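Local atomic coordinates of RagB/SusD domain protein (PDB entry 5J5U), a protein that probably binds chitin or its oligosaccharides at the outer membrane, as a SusD homologue of a chitin utilization locus in Flavobacterium johnsoniae. Residues R36-Y41 and F413-A418. Numbering follows the deposited sequence.
Sequences RTNLIY and FNSIEA
Asn38 reaches from helix 31-45 to the turn that starts helix 415-425 and uses both ends of its amide there, joining two helices of the SusD-like fold that are far apart in sequence. Its OD1 accepts the backbone N-H of Ser415, with N 3.0 Å from OD1, and its ND2 donates to the O of Phe413 over 3.0 Å. The second bond is nearly straight, 165° at the hydrogen, and Phe413 O lies close to the amide plane of Asn38, yet in both bonds the donor stands above the plane of the carbonyl that receives it. Asparagine suits the place because one flat group offers an acceptor and a donor to two backbone atoms of the same turn. ND2 is also bonded to Gln34, one helical turn earlier, so the amide's rotation is well fixed in this buried spot.

With CG anti to the backbone N (chi1 -179°), Asn38 carries the amide across to the turn. A water donates to Asn38 OD1 at 2.7 Å and lies unusually close to Ser415 OG, which also bonds to His48. Small Ser415 points its CB at helix 31-45, so the CA atoms of Asn38 and Ser415 come to 5.2 Å. Beside these bonds the packing turns apolar: Thr37 offers a methyl, and the long CG1-CD1 arm of Ile416 reaches it, CD1 lying 4.0 Å from Thr37 CG2.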
loop_
_atom_site.group_PDB
_atom_site.type_symbol
_atom_site.label_atom_id
_atom_site.label_comp_id
_atom_site.label_asym_id
_atom_site.label_seq_id
_atom_site.Cartn_x
_atom_site.Cartn_y
_atom_site.Cartn_z
ATOM N N ARG A 36 -10.749 2.480 7.272
ATOM C CA ARG A 36 -11.356 3.492 6.409
ATOM C C ARG A 36 -10.516 3.804 5.146
ATOM O O ARG A 36 -11.049 3.891 4.045
ATOM C CB ARG A 36 -11.604 4.764 7.218
ATOM C CG ARG A 36 -12.716 4.608 8.255
ATOM C CD ARG A 36 -12.657 5.685 9.359
ATOM N NE ARG A 36 -13.787 5.548 10.287
ATOM C CZ ARG A 36 -13.856 4.637 11.256
ATOM N NH1 ARG A 36 -12.854 3.789 11.443
ATOM N NH2 ARG A 36 -14.925 4.566 12.033
ATOM N N THR A 37 -9.203 3.926 5.294
ATOM C CA THR A 37 -8.372 4.334 4.168
ATOM C C THR A 37 -7.827 3.159 3.372
ATOM O O THR A 37 -7.773 3.217 2.150
ATOM C CB THR A 37 -7.180 5.188 4.629
ATOM O OG1 THR A 37 -7.628 6.147 5.584
ATOM C CG2 THR A 37 -6.580 5.919 3.440
ATOM N N ASN A 38 -7.428 2.101 4.069
ATOM C CA ASN A 38 -6.902 0.888 3.435
ATOM C C ASN A 38 -8.039 0.006 2.903
ATOM O O ASN A 38 -8.180 -0.179 1.674
ATOM C CB ASN A 38 -6.019 0.113 4.448
ATOM C CG ASN A 38 -5.384 -1.180 3.878
ATOM O OD1 ASN A 38 -5.604 -1.584 2.730
ATOM N ND2 ASN A 38 -4.589 -1.833 4.715
ATOM N N LEU A 39 -8.868 -0.492 3.822
ATOM C CA LEU A 39 -9.907 -1.447 3.464
ATOM C C LEU A 39 -11.013 -0.821 2.614
ATOM O O LEU A 39 -11.221 -1.223 1.498
ATOM C CB LEU A 39 -10.521 -2.083 4.733
ATOM C CG LEU A 39 -11.551 -3.233 4.602
ATOM C CD1 LEU A 39 -11.186 -4.186 3.476
ATOM C CD2 LEU A 39 -11.732 -4.025 5.904
ATOM N N ILE A 40 -11.704 0.177 3.141
ATOM C CA ILE A 40 -12.914 0.661 2.490
ATOM C C ILE A 40 -12.620 1.456 1.226
ATOM O O ILE A 40 -13.057 1.064 0.143
ATOM C CB ILE A 40 -13.782 1.537 3.452
ATOM C CG1 ILE A 40 -14.416 0.674 4.534
ATOM C CG2 ILE A 40 -14.862 2.266 2.662
ATOM C CD1 ILE A 40 -14.953 1.462 5.727
ATOM N N TYR A 41 -11.906 2.568 1.339
ATOM C CA TYR A 41 -11.742 3.417 0.152
ATOM C C TYR A 41 -10.635 2.913 -0.798
ATOM O O TYR A 41 -10.945 2.605 -1.955
ATOM C CB TYR A 41 -11.484 4.870 0.540
ATOM C CG TYR A 41 -12.751 5.688 0.743
ATOM C CD1 TYR A 41 -13.909 5.411 0.032
ATOM C CD2 TYR A 41 -12.787 6.724 1.668
ATOM C CE1 TYR A 41 -15.065 6.156 0.228
ATOM C CE2 TYR A 41 -13.932 7.486 1.866
ATOM C CZ TYR A 41 -15.069 7.194 1.154
ATOM O OH TYR A 41 -16.201 7.937 1.374
ATOM N N PHE A 413 -3.775 -6.220 0.908
ATOM C CA PHE A 413 -3.703 -5.848 2.328
ATOM C C PHE A 413 -2.897 -4.563 2.588
ATOM O O PHE A 413 -2.865 -4.073 3.718
ATOM C CB PHE A 413 -3.131 -6.996 3.175
ATOM C CG PHE A 413 -3.785 -8.319 2.902
ATOM C CD1 PHE A 413 -5.163 -8.425 2.865
ATOM C CD2 PHE A 413 -3.019 -9.447 2.621
ATOM C CE1 PHE A 413 -5.772 -9.637 2.587
ATOM C CE2 PHE A 413 -3.619 -10.657 2.347
ATOM C CZ PHE A 413 -4.993 -10.758 2.337
ATOM N N ASN A 414 -2.276 -4.017 1.542
ATOM C CA ASN A 414 -1.680 -2.678 1.580
ATOM C C ASN A 414 -2.258 -1.866 0.422
ATOM O O ASN A 414 -1.553 -1.503 -0.519
ATOM C CB ASN A 414 -0.147 -2.716 1.483
ATOM C CG ASN A 414 0.491 -1.414 1.959
ATOM O OD1 ASN A 414 -0.196 -0.400 2.139
ATOM N ND2 ASN A 414 1.804 -1.423 2.126
ATOM N N SER A 415 -3.564 -1.635 0.493
ATOM C CA SER A 415 -4.309 -1.120 -0.635
ATOM C C SER A 415 -3.980 0.324 -0.986
ATOM O O SER A 415 -4.237 0.738 -2.117
ATOM C CB SER A 415 -5.816 -1.253 -0.390
ATOM O OG SER A 415 -6.180 -2.617 -0.345
ATOM N N ILE A 416 -3.437 1.081 -0.037
ATOM C CA ILE A 416 -3.029 2.448 -0.316
ATOM C C ILE A 416 -1.998 2.454 -1.465
ATOM O O ILE A 416 -2.112 3.257 -2.404
ATOM C CB ILE A 416 -2.457 3.129 0.933
ATOM C CG1 ILE A 416 -3.559 3.383 1.953
ATOM C CG2 ILE A 416 -1.770 4.470 0.580
ATOM C CD1 ILE A 416 -3.043 4.015 3.250
ATOM N N GLU A 417 -1.019 1.542 -1.404
ATOM C CA GLU A 417 0.029 1.454 -2.434
ATOM C C GLU A 417 -0.501 0.980 -3.787
ATOM O O GLU A 417 -0.118 1.486 -4.815
ATOM C CB GLU A 417 1.158 0.531 -1.983
ATOM C CG GLU A 417 1.938 1.073 -0.817
ATOM C CD GLU A 417 2.272 2.537 -0.998
ATOM O OE1 GLU A 417 2.874 2.874 -2.043
ATOM O OE2 GLU A 417 1.932 3.347 -0.103
ATOM N N ALA A 418 -1.384 -0.000 -3.767
ATOM C CA ALA A 418 -2.018 -0.455 -4.981
ATOM C C ALA A 418 -2.835 0.664 -5.615
ATOM O O ALA A 418 -2.835 0.802 -6.823
ATOM C CB ALA A 418 -2.895 -1.637 -4.699
HETATM O O HOH W 1 -6.168 -4.025 1.761
#